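Long-range contacts in Alr3699 protein (Nostoc sp., PDB 4XSU), which belongs to the GT-B clan of glycosyltransferases and holds alpha-D-glucopyranose and UDP between its two Rossmann-like domains: residues B[101-106]-B[125-130]; B[132-137]-B[291-296]. All blocks are in the same frame, centred on the assembly; numbering follows the deposited sequence.

Contact 1: B[101-106]-B[125-130]. With GLC (alpha-D-glucopyranose), chain J; SO4 (sulfate ion), chain L.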
loop_
_atom_site.group_PDB
_atom_site.type_symbol
_atom_site.label_atom_id
_atom_site.label_comp_id
_atom_site.label_asym_id
_atom_site.label_seq_id
_atom_site.Cartn_x
_atom_site.Cartn_y
_atom_site.Cartn_z
ATOM N N TYR B 101 14.071 11.026 -1.816
ATOM C CA TYR B 101 14.646 10.861 -3.144
ATOM C C TYR B 101 14.407 9.409 -3.578
ATOM O O TYR B 101 15.076 8.473 -3.115
ATOM C CB TYR B 101 16.140 11.204 -3.082
ATOM C CG TYR B 101 16.827 11.499 -4.405
ATOM C CD1 TYR B 101 17.044 10.506 -5.331
ATOM C CD2 TYR B 101 17.316 12.776 -4.695
ATOM C CE1 TYR B 101 17.695 10.770 -6.525
ATOM C CE2 TYR B 101 17.977 13.050 -5.886
ATOM C CZ TYR B 101 18.170 12.043 -6.796
ATOM O OH TYR B 101 18.810 12.285 -7.994
ATOM N N ALA B 102 13.434 9.220 -4.457
ATOM C CA ALA B 102 13.064 7.885 -4.829
ATOM C C ALA B 102 13.745 7.492 -6.133
ATOM O O ALA B 102 13.548 8.149 -7.181
ATOM C CB ALA B 102 11.556 7.778 -4.966
ATOM N N ASN B 103 14.485 6.388 -6.082
ATOM C CA ASN B 103 15.296 5.991 -7.217
ATOM C C ASN B 103 14.715 4.936 -8.108
ATOM O O ASN B 103 15.293 4.695 -9.139
ATOM C CB ASN B 103 16.698 5.556 -6.772
ATOM C CG ASN B 103 17.735 5.686 -7.892
ATOM O OD1 ASN B 103 17.961 6.774 -8.427
ATOM N ND2 ASN B 103 18.334 4.578 -8.269
ATOM N N THR B 104 13.622 4.277 -7.707
ATOM C CA THR B 104 12.947 3.252 -8.545
ATOM C C THR B 104 11.427 3.353 -8.440
ATOM O O THR B 104 10.894 4.096 -7.621
ATOM C CB THR B 104 13.373 1.831 -8.152
ATOM O OG1 THR B 104 12.975 1.550 -6.802
ATOM C CG2 THR B 104 14.910 1.656 -8.247
ATOM N N GLN B 105 10.729 2.607 -9.273
ATOM C CA GLN B 105 9.280 2.609 -9.274
ATOM C C GLN B 105 8.672 2.289 -7.894
ATOM O O GLN B 105 7.899 3.091 -7.333
ATOM C CB GLN B 105 8.753 1.635 -10.321
ATOM C CG GLN B 105 8.851 2.198 -11.719
ATOM C CD GLN B 105 8.225 1.314 -12.792
ATOM O OE1 GLN B 105 7.154 0.753 -12.609
ATOM N NE2 GLN B 105 8.890 1.210 -13.939
ATOM N N LYS B 106 9.038 1.162 -7.313
ATOM C CA LYS B 106 8.484 0.811 -6.013
ATOM C C LYS B 106 8.865 1.828 -4.984
ATOM O O LYS B 106 8.095 2.104 -4.056
ATOM C CB LYS B 106 8.918 -0.577 -5.550
ATOM C CG LYS B 106 8.325 -1.654 -6.410
ATOM C CD LYS B 106 8.754 -3.029 -5.953
ATOM C CE LYS B 106 8.222 -4.068 -6.933
ATOM N NZ LYS B 106 8.869 -5.389 -6.720
ATOM N N HIS B 125 13.866 10.197 -9.209
ATOM C CA HIS B 125 14.922 9.976 -10.189
ATOM C C HIS B 125 14.511 8.866 -11.088
ATOM O O HIS B 125 14.455 7.722 -10.650
ATOM C CB HIS B 125 16.242 9.627 -9.531
ATOM C CG HIS B 125 17.419 9.992 -10.379
ATOM N ND1 HIS B 125 18.460 10.773 -9.921
ATOM C CD2 HIS B 125 17.688 9.726 -11.684
ATOM C CE1 HIS B 125 19.331 10.947 -10.901
ATOM N NE2 HIS B 125 18.887 10.323 -11.979
ATOM N N LEU B 126 14.239 9.200 -12.342
ATOM C CA LEU B 126 13.719 8.243 -13.315
ATOM C C LEU B 126 14.870 7.594 -14.132
ATOM O O LEU B 126 15.594 8.297 -14.822
ATOM C CB LEU B 126 12.772 8.983 -14.246
ATOM C CG LEU B 126 12.143 8.201 -15.377
ATOM C CD1 LEU B 126 11.276 7.079 -14.847
ATOM C CD2 LEU B 126 11.325 9.127 -16.267
ATOM N N HIS B 127 15.044 6.275 -14.032
ATOM C CA HIS B 127 16.092 5.552 -14.767
ATOM C C HIS B 127 15.461 4.636 -15.786
ATOM O O HIS B 127 16.145 3.831 -16.390
ATOM C CB HIS B 127 16.960 4.706 -13.826
ATOM C CG HIS B 127 17.713 5.495 -12.805
ATOM N ND1 HIS B 127 18.812 6.270 -13.117
ATOM C CD2 HIS B 127 17.538 5.614 -11.469
ATOM C CE1 HIS B 127 19.282 6.832 -12.013
ATOM N NE2 HIS B 127 18.525 6.447 -10.997
ATOM N N ASP B 128 14.149 4.741 -15.996
ATOM C CA ASP B 128 13.462 3.829 -16.894
ATOM C C ASP B 128 12.826 4.610 -18.037
ATOM O O ASP B 128 12.631 5.837 -17.965
ATOM C CB ASP B 128 12.359 3.038 -16.151
ATOM C CG ASP B 128 12.846 2.339 -14.866
ATOM O OD1 ASP B 128 13.922 1.713 -14.875
ATOM O OD2 ASP B 128 12.116 2.392 -13.842
ATOM N N ILE B 129 12.509 3.880 -19.092
ATOM C CA ILE B 129 11.758 4.386 -20.182
ATOM C C ILE B 129 10.381 3.778 -19.961
ATOM O O ILE B 129 10.204 2.550 -20.080
ATOM C CB ILE B 129 12.331 3.939 -21.558
ATOM C CG1 ILE B 129 13.527 4.820 -21.974
ATOM C CG2 ILE B 129 11.271 3.984 -22.654
ATOM C CD1 ILE B 129 14.170 4.433 -23.316
ATOM N N LEU B 130 9.407 4.652 -19.684
ATOM C CA LEU B 130 8.085 4.233 -19.261
ATOM C C LEU B 130 7.248 4.034 -20.462
ATOM O O LEU B 130 6.381 4.859 -20.765
ATOM C CB LEU B 130 7.472 5.289 -18.348
ATOM C CG LEU B 130 8.189 5.366 -16.994
ATOM C CD1 LEU B 130 7.785 6.610 -16.244
ATOM C CD2 LEU B 130 7.932 4.106 -16.173
HETATM C C1 GLC J . 18.819 2.517 -15.499
HETATM C C2 GLC J . 18.535 2.356 -16.995
HETATM C C3 GLC J . 19.781 2.454 -17.877
HETATM C C4 GLC J . 20.786 3.470 -17.334
HETATM C C5 GLC J . 20.999 3.381 -15.819
HETATM C C6 GLC J . 20.677 4.715 -15.153
HETATM O O1 GLC J . 18.068 1.540 -14.768
HETATM O O2 GLC J . 17.903 1.090 -17.218
HETATM O O3 GLC J . 19.396 2.828 -19.204
HETATM O O4 GLC J . 22.043 3.284 -17.995
HETATM O O5 GLC J . 20.209 2.355 -15.213
HETATM O O6 GLC J . 21.741 5.640 -15.400
HETATM S S SO4 L . 13.009 -5.788 -6.997
HETATM O O1 SO4 L . 12.405 -4.977 -5.911
HETATM O O2 SO4 L . 13.828 -6.858 -6.368
HETATM O O3 SO4 L . 13.914 -4.939 -7.814
HETATM O O4 SO4 L . 11.944 -6.355 -7.870
HETATM O O HOH W 1 14.113 5.348 -11.433
HETATM O O HOH W 2 12.051 0.997 -11.391
#

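Contact 2: B[132-137]-B[291-296]. With GLC (alpha-D-glucopyranose), chain J.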
loop_
_atom_site.group_PDB
_atom_site.type_symbol
_atom_site.label_atom_id
_atom_site.label_comp_id
_atom_site.label_asym_id
_atom_site.label_seq_id
_atom_site.Cartn_x
_atom_site.Cartn_y
_atom_site.Cartn_z
ATOM N N PRO B 132 5.144 0.999 -23.075
ATOM C CA PRO B 132 4.439 -0.261 -23.030
ATOM C C PRO B 132 5.391 -1.412 -23.258
ATOM O O PRO B 132 5.245 -2.438 -22.649
ATOM C CB PRO B 132 3.501 -0.150 -24.199
ATOM C CG PRO B 132 3.285 1.288 -24.385
ATOM C CD PRO B 132 4.373 2.041 -23.740
ATOM N N GLU B 133 6.349 -1.245 -24.146
ATOM C CA GLU B 133 7.411 -2.250 -24.368
ATOM C C GLU B 133 8.027 -2.720 -23.062
ATOM O O GLU B 133 8.144 -3.905 -22.817
ATOM C CB GLU B 133 8.560 -1.685 -25.209
ATOM C CG GLU B 133 8.174 -1.125 -26.570
ATOM C CD GLU B 133 9.389 -0.809 -27.421
ATOM O OE1 GLU B 133 9.332 0.167 -28.194
ATOM O OE2 GLU B 133 10.403 -1.541 -27.325
ATOM N N HIS B 134 8.428 -1.763 -22.236
ATOM C CA HIS B 134 9.166 -2.041 -21.017
ATOM C C HIS B 134 8.325 -2.403 -19.772
ATOM O O HIS B 134 8.864 -3.031 -18.861
ATOM C CB HIS B 134 10.030 -0.831 -20.665
ATOM C CG HIS B 134 11.341 -0.775 -21.383
ATOM N ND1 HIS B 134 12.339 -1.707 -21.190
ATOM C CD2 HIS B 134 11.837 0.134 -22.253
ATOM C CE1 HIS B 134 13.386 -1.383 -21.926
ATOM N NE2 HIS B 134 13.108 -0.270 -22.578
ATOM N N PHE B 135 7.058 -1.963 -19.688
ATOM C CA PHE B 135 6.242 -2.143 -18.455
ATOM C C PHE B 135 4.758 -2.278 -18.727
ATOM O O PHE B 135 4.279 -1.840 -19.766
ATOM C CB PHE B 135 6.427 -0.970 -17.495
ATOM C CG PHE B 135 7.837 -0.760 -17.073
ATOM C CD1 PHE B 135 8.404 -1.556 -16.097
ATOM C CD2 PHE B 135 8.611 0.211 -17.678
ATOM C CE1 PHE B 135 9.730 -1.377 -15.716
ATOM C CE2 PHE B 135 9.935 0.403 -17.301
ATOM C CZ PHE B 135 10.497 -0.390 -16.318
ATOM N N SER B 136 4.028 -2.871 -17.782
ATOM C CA SER B 136 2.559 -2.985 -17.913
ATOM C C SER B 136 1.897 -1.616 -17.862
ATOM O O SER B 136 2.434 -0.668 -17.285
ATOM C CB SER B 136 1.973 -3.858 -16.797
ATOM O OG SER B 136 2.087 -3.201 -15.540
ATOM N N GLN B 137 0.720 -1.510 -18.452
ATOM C CA GLN B 137 -0.068 -0.287 -18.299
ATOM C C GLN B 137 -0.183 0.139 -16.842
ATOM O O GLN B 137 -0.001 1.301 -16.502
ATOM C CB GLN B 137 -1.456 -0.463 -18.898
ATOM C CG GLN B 137 -1.463 -0.383 -20.416
ATOM C CD GLN B 137 -0.840 0.911 -20.917
ATOM O OE1 GLN B 137 -1.000 1.972 -20.298
ATOM N NE2 GLN B 137 -0.116 0.832 -22.033
ATOM N N THR B 291 17.703 -5.174 -27.703
ATOM C CA THR B 291 16.585 -5.288 -28.635
ATOM C C THR B 291 15.346 -4.436 -28.245
ATOM O O THR B 291 14.300 -4.485 -28.918
ATOM C CB THR B 291 16.122 -6.747 -28.719
ATOM O OG1 THR B 291 16.154 -7.315 -27.409
ATOM C CG2 THR B 291 17.034 -7.540 -29.594
ATOM N N ALA B 292 15.461 -3.680 -27.156
ATOM C CA ALA B 292 14.423 -2.757 -26.754
ATOM C C ALA B 292 15.145 -1.508 -26.283
ATOM O O ALA B 292 16.274 -1.606 -25.814
ATOM C CB ALA B 292 13.555 -3.350 -25.642
ATOM N N PRO B 293 14.509 -0.334 -26.430
ATOM C CA PRO B 293 15.247 0.906 -26.236
ATOM C C PRO B 293 15.904 1.027 -24.876
ATOM O O PRO B 293 15.258 0.800 -23.865
ATOM C CB PRO B 293 14.170 1.987 -26.434
ATOM C CG PRO B 293 13.174 1.375 -27.375
ATOM C CD PRO B 293 13.162 -0.092 -27.009
ATOM N N GLU B 294 17.144 1.452 -24.865
ATOM C CA GLU B 294 17.892 1.561 -23.659
ATOM C C GLU B 294 17.715 2.913 -23.090
ATOM O O GLU B 294 17.885 3.867 -23.788
ATOM C CB GLU B 294 19.357 1.387 -23.966
ATOM C CG GLU B 294 20.247 1.445 -22.754
ATOM C CD GLU B 294 20.317 0.129 -22.048
ATOM O OE1 GLU B 294 20.317 -0.904 -22.707
ATOM O OE2 GLU B 294 20.374 0.129 -20.833
ATOM N N PRO B 295 17.385 3.024 -21.818
ATOM C CA PRO B 295 17.207 4.336 -21.224
ATOM C C PRO B 295 18.451 5.138 -21.202
ATOM O O PRO B 295 18.427 6.243 -21.614
ATOM C CB PRO B 295 16.860 4.008 -19.790
ATOM C CG PRO B 295 16.170 2.745 -19.880
ATOM C CD PRO B 295 16.866 1.976 -20.943
ATOM N N PHE B 296 19.548 4.566 -20.775
ATOM C CA PHE B 296 20.788 5.292 -20.782
ATOM C C PHE B 296 21.892 4.480 -21.399
ATOM O O PHE B 296 22.264 4.694 -22.514
ATOM C CB PHE B 296 21.189 5.666 -19.392
ATOM C CG PHE B 296 22.367 6.552 -19.340
ATOM C CD1 PHE B 296 22.279 7.842 -19.773
ATOM C CD2 PHE B 296 23.557 6.106 -18.875
ATOM C CE1 PHE B 296 23.359 8.674 -19.729
ATOM C CE2 PHE B 296 24.641 6.933 -18.824
ATOM C CZ PHE B 296 24.542 8.221 -19.246
HETATM C C1 GLC J . 18.819 2.517 -15.499
HETATM C C2 GLC J . 18.535 2.356 -16.995
HETATM C C3 GLC J . 19.781 2.454 -17.877
HETATM C C4 GLC J . 20.786 3.470 -17.334
HETATM C C5 GLC J . 20.999 3.381 -15.819
HETATM C C6 GLC J . 20.677 4.715 -15.153
HETATM O O1 GLC J . 18.068 1.540 -14.768
HETATM O O2 GLC J . 17.903 1.090 -17.218
HETATM O O3 GLC J . 19.396 2.828 -19.204
HETATM O O4 GLC J . 22.043 3.284 -17.995
HETATM O O5 GLC J . 20.209 2.355 -15.213
HETATM O O6 GLC J . 21.741 5.640 -15.400
#

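Contact 1: B[101-106]-B[125-130]
His127 NE2 donates to Asn103 OD1 across 2.7 Å at 147°. The acceptor lies in the histidine ring plane, whereas the amide is turned 67° from that plane and accepts the bond from 32° out of its own plane. Asn103 ND2 is bonded to Asp13 OD2, which probably helps to hold the amide's rotation, so that Asp13 would support His127 indirectly. Tyr101 OH meets the edge of His125 at ND1; the modelled 2.5 Å is very short, so its exact length is doubtful. With CG anti to the backbone N, the His125 ring is carried toward Tyr101, and its chi2 presents ND1 to the hydroxyl; the two rings meet at their edges, neither over the face of the other. A weak bond of 3.4 Å runs from Gln105 NE2 to Asp128 OD2.

His125 N donates to Ala102 O at 2.9 Å. One water bridges Asn103 O, His125 O and His127 N; a second accepts from Gln105 N and donates to Asp128 OD2 at 2.8 Å.

His127 also lies beside GLC, whose fit here is too tight to interpret. In this right-handed beta-alpha-beta unit, the loop after strand 122-126 borders the sugar at the C-terminal edge of the parallel sheet, as in Rossmann-like domains.

Contact 2: B[132-137]-B[291-296]
His134 NE2 donates to Pro293 O over 2.7 Å at an N-H...O angle of 158°. Two planes agree on this bond: the oxygen lies close to the imidazole plane, and the nitrogen lies in the carbonyl plane, with a C=O...N angle of 152°. The ring therefore meets the carbonyl by its edge. Trp218 packs edge-to-face with the same imidazole, which probably helps to set its orientation.

Next to this bond the contact is nonpolar against carboxylate. The Glu133 chain is extended beyond CG (chi2 -170°) and crosses the Pro293 ring at about a right angle, bringing OE2 to 3.1 Å from Pro293 CD, a carbon probably polarised by the adjoining amide nitrogen. The methyl of Ala292 fits beside both residues, its CB 4.0 Å from Glu133 OE2 and 4.2 Å from His134 CE1.

These loops follow strands 122-126 and 285-287, one in each sheet, so the pair spans the interdomain cleft of a GT-B fold. Glu294 fits the first glutamate of the family's EX7E signature.

Beyond Pro293 the backbone passes into the ligand site. Glu294 CB points away from the 132-137 loop; its OE1 is hydrogen-bonded to His288 NE2 and Ser290 OG, while OE2 forms a salt bridge with Lys219. Both Glu294 OE2, by a weak bond, and Phe296 N face GLC O3, but that oxygen is crowded in the model, so its position and both bonds are less sure. UDP touches Glu294 as well.

Overall arrangement
From the N terminus, the chain leaves strand 99-102, runs through helix 105-118 and re-enters the sheet as the parallel strand 122-126; contact 1 closes this short loop inside the N-terminal sheet domain. After a single further residue contact 2 opens, and its much longer loop takes in the remaining strands of that sheet, 151-156 and 175-177, and the first four strands of the C-terminal sheet before reaching 291-296. The two are therefore in series, neither crossing nor enclosing one another. They nevertheless touch: Gln105 packs on Phe135, and Ile129 on His134. Contact 1 joins neighbouring strands, contact 2 joins the domains, and both border GLC in the cleft.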